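Local coordinates for putative phosphonate binding protein for ABC transporter (Prochlorococcus marinus str. MIT 9301, PDB 5LQ5) that binds inorganic phosphite strongly, and methylphosphonate and phosphate only very weakly, probably as the solute-binding subunit of an ABC transporter, at residues 116-130 against 144-158. Sequence-based numbering, arbitrary orientation. Where two conformers were deposited one is given.
Sequences NLRFTFGSENSTSGR and IKHFKGKKAGFSGSH. With PO3 (phosphite ion), chain B.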
loop_
_atom_site.group_PDB
_atom_site.type_symbol
_atom_site.label_atom_id
_atom_site.label_comp_id
_atom_site.label_asym_id
_atom_site.label_seq_id
_atom_site.Cartn_x
_atom_site.Cartn_y
_atom_site.Cartn_z
ATOM N N ASN A 116 -20.992 -15.783 5.891
ATOM C CA ASN A 116 -20.777 -17.207 6.220
ATOM C C ASN A 116 -19.688 -17.876 5.372
ATOM O O ASN A 116 -19.672 -19.096 5.206
ATOM C CB ASN A 116 -22.093 -18.011 6.188
ATOM C CG ASN A 116 -22.026 -19.315 7.022
ATOM O OD1 ASN A 116 -21.440 -19.369 8.136
ATOM N ND2 ASN A 116 -22.648 -20.378 6.488
ATOM N N LEU A 117 -18.778 -17.062 4.820
ATOM C CA LEU A 117 -17.582 -17.579 4.152
ATOM C C LEU A 117 -16.387 -17.277 5.028
ATOM O O LEU A 117 -16.440 -16.396 5.905
ATOM C CB LEU A 117 -17.383 -16.959 2.773
ATOM C CG LEU A 117 -18.455 -17.258 1.718
ATOM C CD1 LEU A 117 -18.075 -16.578 0.407
ATOM C CD2 LEU A 117 -18.621 -18.752 1.506
ATOM N N ARG A 118 -15.304 -17.998 4.779
ATOM C CA ARG A 118 -14.012 -17.721 5.401
ATOM C C ARG A 118 -13.347 -16.578 4.618
ATOM O O ARG A 118 -13.068 -16.714 3.418
ATOM C CB ARG A 118 -13.137 -18.965 5.406
ATOM C CG ARG A 118 -13.708 -20.114 6.225
ATOM C CD ARG A 118 -12.954 -21.410 5.962
ATOM N NE ARG A 118 -12.919 -21.666 4.527
ATOM C CZ ARG A 118 -12.012 -22.415 3.916
ATOM N NH1 ARG A 118 -11.081 -23.004 4.610
ATOM N NH2 ARG A 118 -12.035 -22.556 2.612
ATOM N N PHE A 119 -13.153 -15.437 5.270
ATOM C CA PHE A 119 -12.736 -14.190 4.582
ATOM C C PHE A 119 -11.441 -13.682 5.212
ATOM O O PHE A 119 -11.291 -13.674 6.436
ATOM C CB PHE A 119 -13.819 -13.099 4.683
ATOM C CG PHE A 119 -13.487 -11.867 3.921
ATOM C CD1 PHE A 119 -13.844 -11.754 2.590
ATOM C CD2 PHE A 119 -12.724 -10.869 4.489
ATOM C CE1 PHE A 119 -13.493 -10.634 1.840
ATOM C CE2 PHE A 119 -12.379 -9.744 3.767
ATOM C CZ PHE A 119 -12.736 -9.632 2.439
ATOM N N THR A 120 -10.499 -13.281 4.361
ATOM C CA THR A 120 -9.262 -12.623 4.837
ATOM C C THR A 120 -9.060 -11.234 4.192
ATOM O O THR A 120 -9.202 -11.045 2.990
ATOM C CB THR A 120 -8.003 -13.472 4.651
ATOM O OG1 THR A 120 -6.898 -12.866 5.349
ATOM C CG2 THR A 120 -7.628 -13.689 3.184
ATOM N N PHE A 121 -8.713 -10.290 5.032
ATOM C CA PHE A 121 -8.158 -9.033 4.645
ATOM C C PHE A 121 -6.640 -9.170 4.512
ATOM O O PHE A 121 -6.037 -10.212 4.814
ATOM C CB PHE A 121 -8.417 -8.001 5.749
ATOM C CG PHE A 121 -9.872 -7.640 5.959
ATOM C CD1 PHE A 121 -10.564 -6.866 5.044
ATOM C CD2 PHE A 121 -10.532 -8.064 7.080
ATOM C CE1 PHE A 121 -11.865 -6.498 5.283
ATOM C CE2 PHE A 121 -11.840 -7.725 7.301
ATOM C CZ PHE A 121 -12.498 -6.955 6.409
ATOM N N GLY A 122 -6.020 -8.112 4.044
ATOM C CA GLY A 122 -4.579 -7.927 4.146
ATOM C C GLY A 122 -4.154 -7.493 5.549
ATOM O O GLY A 122 -4.768 -7.874 6.537
ATOM N N SER A 123 -3.114 -6.668 5.618
ATOM C CA SER A 123 -2.718 -6.106 6.911
ATOM C C SER A 123 -3.871 -5.413 7.595
ATOM O O SER A 123 -4.662 -4.746 6.943
ATOM C CB SER A 123 -1.582 -5.097 6.754
ATOM O OG SER A 123 -1.286 -4.428 8.001
ATOM N N GLU A 124 -3.879 -5.500 8.923
ATOM C CA GLU A 124 -4.883 -4.769 9.703
ATOM C C GLU A 124 -4.848 -3.276 9.378
ATOM O O GLU A 124 -5.862 -2.616 9.490
ATOM C CB GLU A 124 -4.590 -4.918 11.205
ATOM C CG GLU A 124 -4.752 -6.350 11.769
ATOM C CD GLU A 124 -3.513 -7.243 11.685
ATOM O OE1 GLU A 124 -2.556 -6.942 10.915
ATOM O OE2 GLU A 124 -3.508 -8.277 12.413
ATOM N N ASN A 125 -3.669 -2.760 8.963
ATOM C CA ASN A 125 -3.452 -1.334 8.692
ATOM C C ASN A 125 -3.368 -0.998 7.217
ATOM O O ASN A 125 -2.932 0.088 6.839
ATOM C CB ASN A 125 -2.199 -0.846 9.472
ATOM C CG ASN A 125 -2.433 -0.807 10.975
ATOM O OD1 ASN A 125 -3.429 -0.315 11.431
ATOM N ND2 ASN A 125 -1.522 -1.329 11.710
ATOM N N SER A 126 -3.827 -1.920 6.394
ATOM C CA SER A 126 -3.867 -1.708 4.911
ATOM C C SER A 126 -5.091 -0.899 4.470
ATOM O O SER A 126 -6.216 -1.152 4.916
ATOM C CB SER A 126 -3.853 -3.040 4.165
ATOM O OG SER A 126 -3.952 -2.807 2.767
ATOM N N THR A 127 -4.851 0.107 3.646
ATOM C CA THR A 127 -5.913 0.887 3.036
ATOM C C THR A 127 -6.744 0.043 2.053
ATOM O O THR A 127 -7.970 -0.087 2.203
ATOM C CB THR A 127 -5.333 2.122 2.301
ATOM O OG1 THR A 127 -4.284 2.724 3.109
ATOM C CG2 THR A 127 -6.457 3.139 2.047
ATOM N N SER A 128 -6.042 -0.494 1.054
ATOM C CA SER A 128 -6.658 -1.280 -0.025
ATOM C C SER A 128 -6.980 -2.735 0.321
ATOM O O SER A 128 -7.781 -3.383 -0.344
ATOM C CB SER A 128 -5.788 -1.217 -1.263
ATOM O OG SER A 128 -4.567 -1.919 -1.103
ATOM N N GLY A 129 -6.375 -3.206 1.405
ATOM C CA GLY A 129 -6.544 -4.582 1.843
ATOM C C GLY A 129 -7.377 -4.740 3.098
ATOM O O GLY A 129 -7.728 -5.840 3.465
ATOM N N ARG A 130 -7.715 -3.631 3.740
ATOM C CA ARG A 130 -8.515 -3.712 4.967
ATOM C C ARG A 130 -9.489 -2.560 5.140
ATOM O O ARG A 130 -10.686 -2.795 5.219
ATOM C CB ARG A 130 -7.653 -3.858 6.217
ATOM C CG ARG A 130 -8.430 -4.213 7.479
ATOM C CD ARG A 130 -8.974 -3.002 8.203
ATOM N NE ARG A 130 -9.882 -3.408 9.287
ATOM C CZ ARG A 130 -9.497 -3.832 10.497
ATOM N NH1 ARG A 130 -8.221 -3.835 10.844
ATOM N NH2 ARG A 130 -10.415 -4.245 11.381
ATOM N N ILE A 144 -17.685 -7.983 10.122
ATOM C CA ILE A 144 -16.750 -9.100 10.394
ATOM C C ILE A 144 -17.413 -10.301 11.110
ATOM O O ILE A 144 -17.137 -11.473 10.795
ATOM C CB ILE A 144 -15.490 -8.608 11.155
ATOM C CG1 ILE A 144 -14.679 -7.735 10.205
ATOM C CG2 ILE A 144 -14.654 -9.772 11.673
ATOM C CD1 ILE A 144 -13.538 -6.977 10.857
ATOM N N LYS A 145 -18.293 -10.014 12.054
ATOM C CA LYS A 145 -18.991 -11.075 12.777
ATOM C C LYS A 145 -19.857 -12.010 11.897
ATOM O O LYS A 145 -20.243 -13.078 12.324
ATOM C CB LYS A 145 -19.857 -10.481 13.876
ATOM C CG LYS A 145 -21.034 -9.682 13.332
ATOM C CD LYS A 145 -21.863 -9.146 14.469
ATOM C CE LYS A 145 -23.100 -8.492 13.908
ATOM N NZ LYS A 145 -23.641 -7.566 14.942
ATOM N N HIS A 146 -20.142 -11.589 10.675
ATOM C CA HIS A 146 -20.933 -12.394 9.714
ATOM C C HIS A 146 -20.142 -13.442 8.956
ATOM O O HIS A 146 -20.710 -14.267 8.255
ATOM C CB HIS A 146 -21.633 -11.502 8.710
ATOM C CG HIS A 146 -22.645 -10.591 9.336
ATOM N ND1 HIS A 146 -22.786 -9.274 8.973
ATOM C CD2 HIS A 146 -23.555 -10.805 10.319
ATOM C CE1 HIS A 146 -23.750 -8.716 9.684
ATOM N NE2 HIS A 146 -24.225 -9.621 10.518
ATOM N N PHE A 147 -18.830 -13.357 9.024
ATOM C CA PHE A 147 -17.989 -14.350 8.385
ATOM C C PHE A 147 -17.959 -15.645 9.176
ATOM O O PHE A 147 -18.261 -15.659 10.375
ATOM C CB PHE A 147 -16.586 -13.793 8.165
ATOM C CG PHE A 147 -16.531 -12.612 7.197
ATOM C CD1 PHE A 147 -17.164 -12.655 5.960
ATOM C CD2 PHE A 147 -15.802 -11.476 7.514
ATOM C CE1 PHE A 147 -17.091 -11.593 5.080
ATOM C CE2 PHE A 147 -15.710 -10.423 6.630
ATOM C CZ PHE A 147 -16.356 -10.476 5.416
ATOM N N LYS A 148 -17.598 -16.718 8.474
ATOM C CA LYS A 148 -17.370 -18.038 9.084
ATOM C C LYS A 148 -16.359 -17.848 10.232
ATOM O O LYS A 148 -15.288 -17.249 10.050
ATOM C CB LYS A 148 -16.908 -19.062 8.007
ATOM C CG LYS A 148 -16.789 -20.517 8.454
ATOM C CD LYS A 148 -18.137 -21.148 8.745
ATOM C CE LYS A 148 -18.867 -21.607 7.501
ATOM N NZ LYS A 148 -20.214 -22.146 7.866
ATOM N N GLY A 149 -16.724 -18.304 11.429
ATOM C CA GLY A 149 -15.890 -18.095 12.630
ATOM C C GLY A 149 -16.050 -16.766 13.370
ATOM O O GLY A 149 -15.413 -16.541 14.394
ATOM N N LYS A 150 -16.938 -15.915 12.863
ATOM C CA LYS A 150 -17.247 -14.551 13.391
ATOM C C LYS A 150 -15.991 -13.675 13.475
ATOM O O LYS A 150 -15.860 -12.756 14.301
ATOM C CB LYS A 150 -18.013 -14.616 14.729
ATOM C CG LYS A 150 -19.101 -15.698 14.745
ATOM C CD LYS A 150 -20.422 -15.238 15.333
ATOM C CE LYS A 150 -21.481 -16.325 15.162
ATOM N NZ LYS A 150 -22.864 -15.795 15.301
ATOM N N LYS A 151 -15.075 -13.959 12.562
ATOM C CA LYS A 151 -13.814 -13.227 12.486
ATOM C C LYS A 151 -13.310 -13.240 11.056
ATOM O O LYS A 151 -13.771 -13.990 10.232
ATOM C CB LYS A 151 -12.766 -13.785 13.452
ATOM C CG LYS A 151 -12.282 -15.170 13.134
ATOM C CD LYS A 151 -11.415 -15.707 14.255
ATOM C CE LYS A 151 -10.406 -16.696 13.698
ATOM N NZ LYS A 151 -9.583 -17.369 14.734
ATOM N N ALA A 152 -12.384 -12.329 10.786
ATOM C CA ALA A 152 -11.717 -12.255 9.494
ATOM C C ALA A 152 -10.258 -12.494 9.704
ATOM O O ALA A 152 -9.661 -12.108 10.734
ATOM C CB ALA A 152 -11.923 -10.891 8.866
ATOM N N GLY A 153 -9.637 -13.060 8.684
ATOM C CA GLY A 153 -8.160 -13.142 8.669
ATOM C C GLY A 153 -7.535 -11.767 8.326
ATOM O O GLY A 153 -8.195 -10.891 7.749
ATOM N N PHE A 154 -6.278 -11.592 8.713
ATOM C CA PHE A 154 -5.429 -10.458 8.329
ATOM C C PHE A 154 -4.110 -11.071 7.872
ATOM O O PHE A 154 -3.308 -11.532 8.670
ATOM C CB PHE A 154 -5.245 -9.471 9.464
ATOM C CG PHE A 154 -6.549 -8.896 9.973
ATOM C CD1 PHE A 154 -7.164 -7.835 9.349
ATOM C CD2 PHE A 154 -7.176 -9.434 11.099
ATOM C CE1 PHE A 154 -8.349 -7.314 9.803
ATOM C CE2 PHE A 154 -8.362 -8.903 11.554
ATOM C CZ PHE A 154 -8.957 -7.854 10.907
ATOM N N SER A 155 -3.898 -11.057 6.560
ATOM C CA SER A 155 -2.789 -11.784 5.965
ATOM C C SER A 155 -1.469 -11.038 6.073
ATOM O O SER A 155 -0.416 -11.641 5.960
ATOM C CB SER A 155 -3.078 -12.007 4.468
ATOM O OG SER A 155 -2.854 -10.799 3.781
ATOM N N GLY A 156 -1.541 -9.716 6.236
ATOM C CA GLY A 156 -0.359 -8.860 6.259
ATOM C C GLY A 156 0.162 -8.277 4.971
ATOM O O GLY A 156 0.978 -7.370 4.973
ATOM N N SER A 157 -0.285 -8.807 3.850
ATOM C CA SER A 157 0.204 -8.292 2.565
ATOM C C SER A 157 -0.736 -8.705 1.452
ATOM O O SER A 157 -1.476 -9.690 1.559
ATOM C CB SER A 157 1.620 -8.772 2.255
ATOM O OG SER A 157 1.647 -9.966 1.459
ATOM N N HIS A 158 -0.667 -7.960 0.353
ATOM C CA HIS A 158 -1.549 -8.257 -0.783
ATOM C C HIS A 158 -1.159 -9.592 -1.436
ATOM O O HIS A 158 -2.034 -10.357 -1.884
ATOM C CB HIS A 158 -1.561 -7.117 -1.779
ATOM C CG HIS A 158 -1.961 -5.826 -1.161
ATOM N ND1 HIS A 158 -3.157 -5.666 -0.494
ATOM C CD2 HIS A 158 -1.261 -4.681 -0.968
ATOM C CE1 HIS A 158 -3.200 -4.451 0.024
ATOM N NE2 HIS A 158 -2.075 -3.826 -0.270
HETATM P P PO3 B . -2.126 -0.139 1.348
HETATM O O1 PO3 B . -3.306 -0.031 0.326
HETATM O O2 PO3 B . -2.313 0.730 2.659
HETATM O O3 PO3 B . -1.810 -1.623 1.687
HETATM O O HOH W 1 -13.559 -15.797 8.198
#
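F119 and F121 meet G153 in the parallel pairing of strands 119-121 and 153-154. The two strands and helix 127-139 form a beta-alpha-beta unit of this periplasmic binding protein, and 153-154 is an outermost strand of its sheet. F119 O accepts from G153 N at 2.9 Å, and F121 N donates to G153 O from above the carbonyl plane. F121 O takes two donors, S155 N and the hydroxyl T120 OG1.

The tight part is aromatic. F119 CB sits over the centre of the F147 ring, 3.5 Å from its centroid. The two rings are nearly parallel (8°) but offset, with little of one ring above the other. F119 CG is anti to the backbone N (chi1 -176°), which brings F147 CZ over one face of its ring, 3.5 Å from F119 CG, while F119 CE2 lies over the centre of one face of F121. A152 CB touches F121 CE2 at 3.5 Å. L137 of helix 127-139 touches both F121 and F147. An alanine in place of F147 would probably leave a gap under F119 CB and let the F119 ring shift. The buried R130 guanidinium is held by NH1 to E124 O and by NE to E134, with F154 CE1 over one face.

The outer side is looser. F154 is partly exposed, with CG of exposed E124 over one face of its ring. At the far end, exposed K148 bends back so that NZ reaches N116 OD1 at 3.0 Å, from above the amide plane.

The other end builds the phosphite site. S126 is the N-cap of helix 127-139, T127 and S128 are its first residues, and together the three grip all three phosphite oxygens. Y46 OH adds a bond. S126 OG both caps the helix by accepting from G129 N and donates to phosphite O3 at 2.7 Å; H158 NE2 reaches the same oxygen at 3.0 Å.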